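Local coordinates for protein regulator of nonsense transcripts 2 (Homo sapiens, PDB 4CEM) that acts as the nonsense-mediated mRNA decay factor UPF2, here represented by the first of its three MIF4G domains, at residues L14-E17 with A18-H22; V192-F195 with C196-G200; I153-L156 with T157-G160; G205-R209 with K210-A214. All coordinates share one frame; numbering follows the deposited sequence.

Interaction 1 (L14-E17 with A18-H22)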
loop_
_atom_site.group_PDB
_atom_site.type_symbol
_atom_site.label_atom_id
_atom_site.label_comp_id
_atom_site.label_asym_id
_atom_site.label_seq_id
_atom_site.Cartn_x
_atom_site.Cartn_y
_atom_site.Cartn_z
ATOM N N LEU A 14 17.907 -6.463 1.528
ATOM C CA LEU A 14 17.181 -5.200 1.545
ATOM C C LEU A 14 17.654 -4.340 0.369
ATOM O O LEU A 14 16.872 -3.985 -0.514
ATOM C CB LEU A 14 17.406 -4.483 2.878
ATOM C CG LEU A 14 16.548 -3.255 3.200
ATOM C CD1 LEU A 14 15.102 -3.648 3.485
ATOM C CD2 LEU A 14 17.140 -2.483 4.378
ATOM N N HIS A 15 18.957 -4.071 0.347
ATOM C CA HIS A 15 19.632 -3.338 -0.723
ATOM C C HIS A 15 19.346 -3.844 -2.129
ATOM O O HIS A 15 19.195 -3.059 -3.055
ATOM C CB HIS A 15 21.127 -3.350 -0.408
ATOM C CG HIS A 15 22.010 -2.780 -1.490
ATOM N ND1 HIS A 15 22.261 -1.462 -1.606
ATOM C CD2 HIS A 15 22.747 -3.406 -2.478
ATOM C CE1 HIS A 15 23.100 -1.258 -2.629
ATOM N NE2 HIS A 15 23.396 -2.447 -3.163
ATOM N N GLN A 16 19.249 -5.151 -2.308
ATOM C CA GLN A 16 18.960 -5.724 -3.621
ATOM C C GLN A 16 17.511 -5.471 -4.046
ATOM O O GLN A 16 17.240 -5.177 -5.212
ATOM C CB GLN A 16 19.215 -7.221 -3.587
ATOM C CG GLN A 16 18.989 -7.939 -4.903
ATOM C CD GLN A 16 19.422 -9.388 -4.824
ATOM O OE1 GLN A 16 19.282 -10.036 -3.780
ATOM N NE2 GLN A 16 19.964 -9.905 -5.920
ATOM N N GLU A 17 16.591 -5.605 -3.097
ATOM C CA GLU A 17 15.179 -5.378 -3.352
ATOM C C GLU A 17 14.904 -3.918 -3.648
ATOM O O GLU A 17 14.115 -3.595 -4.534
ATOM C CB GLU A 17 14.329 -5.834 -2.160
ATOM C CG GLU A 17 13.988 -7.319 -2.214
ATOM C CD GLU A 17 13.682 -7.918 -0.857
ATOM O OE1 GLU A 17 13.117 -7.210 0.011
ATOM O OE2 GLU A 17 14.013 -9.107 -0.669
ATOM N N ALA A 18 15.557 -3.046 -2.890
ATOM C CA ALA A 18 15.473 -1.615 -3.101
ATOM C C ALA A 18 15.777 -1.279 -4.557
ATOM O O ALA A 18 15.014 -0.568 -5.210
ATOM C CB ALA A 18 16.446 -0.910 -2.176
ATOM N N TRP A 19 16.871 -1.822 -5.078
ATOM C CA TRP A 19 17.279 -1.486 -6.434
ATOM C C TRP A 19 16.381 -2.081 -7.492
ATOM O O TRP A 19 16.063 -1.411 -8.473
ATOM C CB TRP A 19 18.754 -1.825 -6.664
ATOM C CG TRP A 19 19.646 -0.757 -6.103
ATOM C CD1 TRP A 19 20.337 -0.763 -4.894
ATOM C CD2 TRP A 19 19.927 0.546 -6.690
ATOM N NE1 TRP A 19 21.015 0.404 -4.712
ATOM C CE2 TRP A 19 20.809 1.235 -5.756
ATOM C CE3 TRP A 19 19.554 1.186 -7.857
ATOM C CZ2 TRP A 19 21.295 2.511 -6.011
ATOM C CZ3 TRP A 19 20.041 2.470 -8.098
ATOM C CH2 TRP A 19 20.898 3.112 -7.200
ATOM N N GLU A 20 15.969 -3.330 -7.306
ATOM C CA GLU A 20 15.009 -3.973 -8.213
ATOM C C GLU A 20 13.735 -3.141 -8.300
ATOM O O GLU A 20 13.263 -2.810 -9.389
ATOM C CB GLU A 20 14.666 -5.387 -7.736
ATOM C CG GLU A 20 15.727 -6.422 -8.087
ATOM C CD GLU A 20 15.649 -7.696 -7.247
ATOM O OE1 GLU A 20 14.846 -7.756 -6.283
ATOM O OE2 GLU A 20 16.416 -8.642 -7.550
ATOM N N ARG A 21 13.206 -2.793 -7.133
ATOM C CA ARG A 21 12.049 -1.921 -7.038
ATOM C C ARG A 21 12.294 -0.617 -7.800
ATOM O O ARG A 21 11.461 -0.185 -8.589
ATOM C CB ARG A 21 11.723 -1.636 -5.564
ATOM C CG ARG A 21 10.373 -0.982 -5.337
ATOM C CD ARG A 21 9.869 -1.148 -3.911
ATOM N NE ARG A 21 10.542 -0.244 -2.975
ATOM C CZ ARG A 21 11.556 -0.575 -2.169
ATOM N NH1 ARG A 21 12.049 -1.813 -2.148
ATOM N NH2 ARG A 21 12.085 0.345 -1.364
ATOM N N HIS A 22 13.453 -0.012 -7.584
ATOM C CA HIS A 22 13.739 1.289 -8.159
ATOM C C HIS A 22 13.875 1.208 -9.649
ATOM O O HIS A 22 13.270 1.987 -10.388
ATOM C CB HIS A 22 15.011 1.859 -7.539
ATOM C CG HIS A 22 15.467 3.151 -8.158
ATOM N ND1 HIS A 22 14.936 4.337 -7.829
ATOM C CD2 HIS A 22 16.449 3.408 -9.103
ATOM C CE1 HIS A 22 15.534 5.309 -8.537
ATOM N NE2 HIS A 22 16.463 4.739 -9.315
#

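Interaction 2 (V192-F195 with C196-G200)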
loop_
_atom_site.group_PDB
_atom_site.type_symbol
_atom_site.label_atom_id
_atom_site.label_comp_id
_atom_site.label_asym_id
_atom_site.label_seq_id
_atom_site.Cartn_x
_atom_site.Cartn_y
_atom_site.Cartn_z
ATOM N N VAL A 192 -1.304 1.453 6.939
ATOM C CA VAL A 192 -0.326 2.543 6.853
ATOM C C VAL A 192 1.099 1.999 6.775
ATOM O O VAL A 192 1.948 2.555 6.079
ATOM C CB VAL A 192 -0.435 3.499 8.049
ATOM C CG1 VAL A 192 0.630 4.578 7.969
ATOM C CG2 VAL A 192 -1.816 4.126 8.092
ATOM N N ILE A 193 1.353 0.906 7.486
ATOM C CA ILE A 193 2.663 0.278 7.481
ATOM C C ILE A 193 2.967 -0.302 6.103
ATOM O O ILE A 193 4.037 -0.045 5.537
ATOM C CB ILE A 193 2.760 -0.809 8.563
ATOM C CG1 ILE A 193 2.710 -0.152 9.944
ATOM C CG2 ILE A 193 4.043 -1.605 8.400
ATOM C CD1 ILE A 193 2.350 -1.094 11.068
ATOM N N SER A 194 2.018 -1.068 5.564
ATOM C CA SER A 194 2.155 -1.649 4.226
ATOM C C SER A 194 2.441 -0.552 3.207
ATOM O O SER A 194 3.402 -0.633 2.451
ATOM C CB SER A 194 0.890 -2.424 3.828
ATOM O OG SER A 194 0.855 -2.693 2.432
ATOM N N PHE A 195 1.611 0.483 3.207
ATOM C CA PHE A 195 1.812 1.620 2.321
ATOM C C PHE A 195 3.219 2.206 2.448
ATOM O O PHE A 195 3.872 2.505 1.446
ATOM C CB PHE A 195 0.794 2.710 2.633
ATOM C CG PHE A 195 1.056 3.996 1.911
ATOM C CD1 PHE A 195 0.697 4.142 0.583
ATOM C CD2 PHE A 195 1.671 5.059 2.559
ATOM C CE1 PHE A 195 0.939 5.325 -0.088
ATOM C CE2 PHE A 195 1.918 6.245 1.894
ATOM C CZ PHE A 195 1.550 6.378 0.567
ATOM N N CYS A 196 3.665 2.387 3.688
ATOM C CA CYS A 196 4.987 2.922 3.950
ATOM C C CYS A 196 6.039 1.951 3.439
ATOM O O CYS A 196 6.886 2.318 2.632
ATOM C CB CYS A 196 5.179 3.207 5.447
ATOM S SG CYS A 196 4.380 4.742 5.984
ATOM N N ARG A 197 5.962 0.711 3.901
ATOM C CA ARG A 197 6.873 -0.339 3.459
ATOM C C ARG A 197 7.086 -0.335 1.938
ATOM O O ARG A 197 8.218 -0.333 1.474
ATOM C CB ARG A 197 6.359 -1.708 3.935
ATOM C CG ARG A 197 6.993 -2.912 3.243
ATOM C CD ARG A 197 6.916 -4.186 4.076
ATOM N NE ARG A 197 7.564 -4.010 5.381
ATOM C CZ ARG A 197 6.943 -3.941 6.564
ATOM N NH1 ARG A 197 5.618 -4.060 6.670
ATOM N NH2 ARG A 197 7.668 -3.760 7.666
ATOM N N HIS A 198 5.998 -0.311 1.174
ATOM C CA HIS A 198 6.068 -0.496 -0.274
ATOM C C HIS A 198 6.333 0.756 -1.045
ATOM O O HIS A 198 7.132 0.729 -1.969
ATOM C CB HIS A 198 4.801 -1.172 -0.789
ATOM C CG HIS A 198 4.693 -2.629 -0.393
ATOM N ND1 HIS A 198 5.326 -3.608 -1.068
ATOM C CD2 HIS A 198 4.019 -3.250 0.663
ATOM C CE1 HIS A 198 5.065 -4.794 -0.483
ATOM N NE2 HIS A 198 4.265 -4.572 0.575
ATOM N N CYS A 199 5.685 1.862 -0.677
ATOM C CA CYS A 199 5.680 3.081 -1.506
ATOM C C CYS A 199 6.184 4.357 -0.819
ATOM O O CYS A 199 6.342 5.395 -1.478
ATOM C CB CYS A 199 4.264 3.321 -2.035
ATOM S SG CYS A 199 3.539 1.862 -2.832
ATOM N N GLY A 200 6.428 4.285 0.490
ATOM C CA GLY A 200 6.850 5.445 1.267
ATOM C C GLY A 200 8.145 6.090 0.797
ATOM O O GLY A 200 8.356 7.292 0.996
#

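Interaction 3 (I153-L156 with T157-G160)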
loop_
_atom_site.group_PDB
_atom_site.type_symbol
_atom_site.label_atom_id
_atom_site.label_comp_id
_atom_site.label_asym_id
_atom_site.label_seq_id
_atom_site.Cartn_x
_atom_site.Cartn_y
_atom_site.Cartn_z
ATOM N N ILE A 153 -2.987 1.986 -5.991
ATOM C CA ILE A 153 -3.074 3.352 -6.542
ATOM C C ILE A 153 -1.756 4.121 -6.384
ATOM O O ILE A 153 -1.421 4.972 -7.234
ATOM C CB ILE A 153 -4.262 4.182 -5.986
ATOM C CG1 ILE A 153 -4.099 4.470 -4.498
ATOM C CG2 ILE A 153 -5.592 3.482 -6.260
ATOM C CD1 ILE A 153 -5.192 5.359 -3.950
ATOM N N ALA A 154 -1.012 3.803 -5.317
ATOM C CA ALA A 154 0.363 4.306 -5.137
ATOM C C ALA A 154 1.267 3.925 -6.314
ATOM O O ALA A 154 1.837 4.803 -6.948
ATOM C CB ALA A 154 0.956 3.799 -3.835
ATOM N N GLU A 155 1.379 2.633 -6.629
ATOM C CA GLU A 155 2.205 2.218 -7.770
ATOM C C GLU A 155 1.739 2.870 -9.056
ATOM O O GLU A 155 2.555 3.398 -9.817
ATOM C CB GLU A 155 2.208 0.698 -7.978
ATOM C CG GLU A 155 3.177 -0.070 -7.097
ATOM C CD GLU A 155 4.624 0.369 -7.236
ATOM O OE1 GLU A 155 5.053 0.813 -8.318
ATOM O OE2 GLU A 155 5.344 0.254 -6.242
ATOM N N LEU A 156 0.428 2.832 -9.296
ATOM C CA LEU A 156 -0.130 3.388 -10.527
ATOM C C LEU A 156 0.264 4.853 -10.714
ATOM O O LEU A 156 0.391 5.329 -11.845
ATOM C CB LEU A 156 -1.656 3.249 -10.551
ATOM C CG LEU A 156 -2.202 1.843 -10.795
ATOM C CD1 LEU A 156 -3.689 1.815 -10.497
ATOM C CD2 LEU A 156 -1.919 1.415 -12.222
ATOM N N THR A 157 0.447 5.569 -9.610
ATOM C CA THR A 157 0.942 6.929 -9.685
ATOM C C THR A 157 2.453 6.909 -9.956
ATOM O O THR A 157 2.924 7.506 -10.918
ATOM C CB THR A 157 0.605 7.720 -8.402
ATOM O OG1 THR A 157 -0.771 7.506 -8.053
ATOM C CG2 THR A 157 0.857 9.206 -8.600
ATOM N N ILE A 158 3.208 6.183 -9.140
ATOM C CA ILE A 158 4.672 6.143 -9.279
ATOM C C ILE A 158 5.079 5.754 -10.687
ATOM O O ILE A 158 6.019 6.309 -11.260
ATOM C CB ILE A 158 5.321 5.125 -8.329
ATOM C CG1 ILE A 158 5.117 5.535 -6.877
ATOM C CG2 ILE A 158 6.810 5.026 -8.621
ATOM C CD1 ILE A 158 5.480 4.452 -5.901
ATOM N N VAL A 159 4.339 4.810 -11.238
ATOM C CA VAL A 159 4.607 4.248 -12.559
ATOM C C VAL A 159 4.065 5.135 -13.693
ATOM O O VAL A 159 4.204 4.805 -14.863
ATOM C CB VAL A 159 4.046 2.800 -12.581
ATOM C CG1 VAL A 159 3.248 2.486 -13.839
ATOM C CG2 VAL A 159 5.168 1.812 -12.299
ATOM N N GLY A 160 3.453 6.268 -13.350
ATOM C CA GLY A 160 3.066 7.275 -14.342
ATOM C C GLY A 160 1.803 7.014 -15.160
ATOM O O GLY A 160 1.538 7.731 -16.124
#

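Interaction 4 (G205-R209 with K210-A214)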
loop_
_atom_site.group_PDB
_atom_site.type_symbol
_atom_site.label_atom_id
_atom_site.label_comp_id
_atom_site.label_asym_id
_atom_site.label_seq_id
_atom_site.Cartn_x
_atom_site.Cartn_y
_atom_site.Cartn_z
ATOM N N GLY A 205 8.810 10.252 0.612
ATOM C CA GLY A 205 10.231 10.548 0.827
ATOM C C GLY A 205 10.854 9.784 1.991
ATOM O O GLY A 205 11.869 10.197 2.527
ATOM N N LEU A 206 10.268 8.662 2.390
ATOM C CA LEU A 206 10.784 7.928 3.532
ATOM C C LEU A 206 12.188 7.396 3.289
ATOM O O LEU A 206 12.518 6.960 2.190
ATOM C CB LEU A 206 9.877 6.752 3.877
ATOM C CG LEU A 206 8.460 7.064 4.377
ATOM C CD1 LEU A 206 7.919 5.814 5.057
ATOM C CD2 LEU A 206 8.393 8.248 5.333
ATOM N N VAL A 207 13.018 7.467 4.322
ATOM C CA VAL A 207 14.276 6.744 4.362
ATOM C C VAL A 207 14.362 6.109 5.743
ATOM O O VAL A 207 14.819 6.751 6.682
ATOM C CB VAL A 207 15.488 7.664 4.128
ATOM C CG1 VAL A 207 16.762 6.830 4.024
ATOM C CG2 VAL A 207 15.289 8.500 2.873
ATOM N N PRO A 208 13.898 4.854 5.878
ATOM C CA PRO A 208 13.826 4.182 7.182
ATOM C C PRO A 208 15.160 4.021 7.902
ATOM O O PRO A 208 16.226 4.024 7.274
ATOM C CB PRO A 208 13.289 2.789 6.838
ATOM C CG PRO A 208 12.628 2.932 5.516
ATOM C CD PRO A 208 13.368 4.012 4.793
ATOM N N ARG A 209 15.077 3.830 9.216
ATOM C CA ARG A 209 16.253 3.630 10.056
ATOM C C ARG A 209 17.061 2.401 9.636
ATOM O O ARG A 209 18.286 2.466 9.599
ATOM C CB ARG A 209 15.843 3.530 11.526
ATOM C CG ARG A 209 17.004 3.608 12.518
ATOM C CD ARG A 209 16.567 4.127 13.890
ATOM N NE ARG A 209 16.057 5.503 13.829
ATOM C CZ ARG A 209 15.648 6.213 14.885
ATOM N NH1 ARG A 209 15.685 5.694 16.107
ATOM N NH2 ARG A 209 15.201 7.453 14.716
ATOM N N LYS A 210 16.390 1.296 9.301
ATOM C CA LYS A 210 17.092 0.098 8.809
ATOM C C LYS A 210 17.971 0.419 7.595
ATOM O O LYS A 210 19.128 -0.003 7.526
ATOM C CB LYS A 210 16.114 -1.011 8.399
ATOM C CG LYS A 210 15.255 -1.580 9.514
ATOM C CD LYS A 210 14.748 -2.978 9.164
ATOM C CE LYS A 210 13.889 -3.560 10.280
ATOM N NZ LYS A 210 13.832 -5.051 10.236
ATOM N N VAL A 211 17.410 1.144 6.633
ATOM C CA VAL A 211 18.138 1.483 5.414
ATOM C C VAL A 211 19.324 2.373 5.753
ATOM O O VAL A 211 20.439 2.140 5.272
ATOM C CB VAL A 211 17.246 2.206 4.378
ATOM C CG1 VAL A 211 18.076 2.675 3.184
ATOM C CG2 VAL A 211 16.090 1.313 3.929
ATOM N N LYS A 212 19.088 3.386 6.590
ATOM C CA LYS A 212 20.160 4.281 6.999
ATOM C C LYS A 212 21.256 3.487 7.677
ATOM O O LYS A 212 22.432 3.597 7.321
ATOM C CB LYS A 212 19.642 5.366 7.934
ATOM C CG LYS A 212 18.825 6.437 7.233
ATOM C CD LYS A 212 18.646 7.629 8.149
ATOM C CE LYS A 212 17.744 8.696 7.551
ATOM N NZ LYS A 212 17.717 9.895 8.437
ATOM N N SER A 213 20.850 2.667 8.636
ATOM C CA SER A 213 21.778 1.830 9.373
ATOM C C SER A 213 22.545 0.866 8.467
ATOM O O SER A 213 23.753 0.696 8.615
ATOM C CB SER A 213 21.026 1.058 10.450
ATOM O OG SER A 213 20.521 1.955 11.419
ATOM N N ALA A 214 21.854 0.239 7.527
ATOM C CA ALA A 214 22.511 -0.710 6.639
ATOM C C ALA A 214 23.525 0.023 5.774
ATOM O O ALA A 214 24.611 -0.489 5.516
ATOM C CB ALA A 214 21.489 -1.439 5.776
#

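Interaction 1 (L14-E17 with A18-H22)
His-15 and Trp-19, one helical turn apart, meet because their first torsions lean the rings toward each other along the helix. A chi1 of 173° carries the His-15 imidazole away from its own backbone N and toward the next turn, while CG of Trp-19 lies anti to the carbonyl carbon (chi1 -80°) and leans back. The outcome is an offset edge-to-face pair: the pyrrole edge of the indole points at one face of the imidazole, planes 69° apart and centroids 4.8 Å from each other. Trp-19 NE1 comes within 3.4 Å of His-15 CE1, and Trp-19 CD1 sits over the imidazole toward its rim. At the indole edge, near its plane, His-15 O lies 3.2 Å from Trp-19 CD1; the same carbonyl takes a weak bond from Trp-19 N at 3.3 Å. An indole suits this place because its flank can pack while NE1 is spent on Ser-221 O. Replacing His-15 by an alanine would probably leave the pyrrole edge of Trp-19 without its face and give the indole more freedom to turn. On another side of the helix, Arg-21 N bonds Glu-17 O at 2.9 Å, and the Arg-21 guanidinium makes a salt bridge with Asp-201. Helix 6-33 is thereby fitted against the chain downstream: Phe-222 adds a second edge-to-face partner for His-15, Pro-223 touches Ala-18 and Trp-19, and Asp-201 belongs to helix 189-204.

Interaction 2 (V192-F195 with C196-G200)
Val-192 and Cys-196 touch on the buried side of the helix, Val-192 CG1 lying 4.2 Å from Cys-196 SG. The sulfur stands anti to the carbonyl carbon (chi1 -78°), beside its own backbone N, and this turns it back toward the preceding turn; a small thiol suits a buried place among Val-192 and Leu-240. One turn along, Phe-195 CE1 approaches Cys-199 CB at 4.3 Å. Toward the surface, Arg-197, its chain bent at chi3, folds its guanidinium back over the buried Ile-193, Arg-197 NH1 lying 3.4 Å from Ile-193 CG2. The His-198 ring brings CD2 to within 3.2 Å of Ser-194 O, which lies near the ring plane at its edge. Behind these side chains run regular i to i+4 bonds, such as His-198 N to Ser-194 O at 2.9 Å and Cys-199 N to Phe-195 O at 2.9 Å. Helix 189-204 runs near the centre of this all-helical MIF4G domain, with apolar residues on the faces that other helices cover. Val-192 and Cys-196 face Leu-240 of helix 230-259, Phe-195 touches Leu-150 of helix 143-158 and Ile-171 of helix 164-181, and Ile-193 packs on Leu-303 of helix 283-303. Farther out, Arg-25 of helix 6-33 donates from NH2 to His-198 O.

Interaction 3 (I153-L156 with T157-G160)
Thr-157 bonds Ile-153 twice over, spending both its backbone N-H and its hydroxyl on a single carbonyl oxygen. The hydroxyl bond, OG1 to Ile-153 O, is 2.7 Å long; the backbone bond, Thr-157 N to Ile-153 O, is 3.1 Å, and the two donors arrive from opposite faces of the carbonyl plane. A first torsion of -47° makes this possible, setting OG1 beside the backbone N and over the preceding turn. Threonine suits the place because it satisfies its own buried hydroxyl within the helix while its side chain also packs on Phe-162. With a valine in its place the OG1 bond is gone, and Ile-153 O would probably be left with the backbone N-H as its remaining donor from this turn. The next carbonyls have donors too: Ala-154 O takes Ile-158 N at 2.9 Å, nearly straight at 174°, and a weak bond from Thr-157 N, and Val-159 N bonds Glu-155 O at 2.7 Å. The helix then ends in a Schellman motif, in which Gly-160 takes a positive phi of 79° that a residue with a side chain adopts less readily; its N-H turns to Thr-157 O at 2.8 Å, and beyond it the backbone of Leu-156 bonds that of Phe-162. Helix 6-33 takes up polar groups left at this end: Arg-29 bonds Ile-158 O, Asn-32 bonds Val-159 O, and Arg-25 pairs with the buried carboxylate of Glu-155, which probably helps keep it ionised. The helix end lies among helix 189-204, met by Ala-154, helix 120-137, whose Trp-128 touches Ile-153 and Leu-156, and helix 103-116, reached by Val-159.

Interaction 4 (G205-R209 with K210-A214)
Pro-208 and Val-211 form the better-covered part of this helix start: Val-211 CG2 rests 3.9 Å from Pro-208 CD, the two side chains meeting at a slant. A branched valine suits the spot, since its side chain also touches Phe-222 and Leu-14 of helix 6-33. Beside it the first-turn bonds close, Lys-212 N reaching Pro-208 O at 3.0 Å in the carbonyl plane. Arg-209 O is gripped twice by Ser-213, by N at 2.7 Å and by OG at 2.9 Å. The serine hydroxyl stands beside its own backbone N (chi1 -66°), so that it reaches back and approaches from above the carbonyl plane, while the N-H comes from nearly straight ahead. Pro-208 occupies the N-cap position, where a proline rigidly sets the chain's entry but has no side-chain acceptor for the first-turn N-H groups; Asp-302 of helix 283-303 supplies one instead, accepting a weak bond from Lys-210 N. This is the loop by which the helical MIF4G domain passes from helix 189-204 into helix 209-218. The solvent side is made of the exposed Val-207 and Lys-212, which touch through side-chain carbons alone or graze the backbone. There Val-207 CG1 lies 3.8 Å from Lys-212 CG, the lysine chain crossing the valine at about a right angle and running on, extended, with CE 3.6 Å from Val-207 O. Its long aliphatic part thus packs while NZ makes a salt bridge with Asp-305, whose carboxylate also pairs with Arg-209 NE.

How the interactions relate
Interaction 2 lies nearest the middle of the domain, its centre about 5 Å from that of the chain, and touches each of the other three. Toward interaction 3, Cys-199 SG packs 3.4 Å from Ala-154 CB; toward interaction 4, Gly-200 O probably accepts a hydrogen bond from Leu-206 N at 2.7 Å, tying helix 189-204 to the loop that follows it. Helix 6-33, carrying interaction 1, touches interactions 2 and 4: Arg-21 lies beside His-198, and Leu-14 CD2 meets Val-211 CG2 at 4.0 Å. Interactions 3 and 4 remain apart, with centres about 22 Å and nearest atoms about 9 Å from each other. One arginine, Arg-25, serves both interactions 2 and 3.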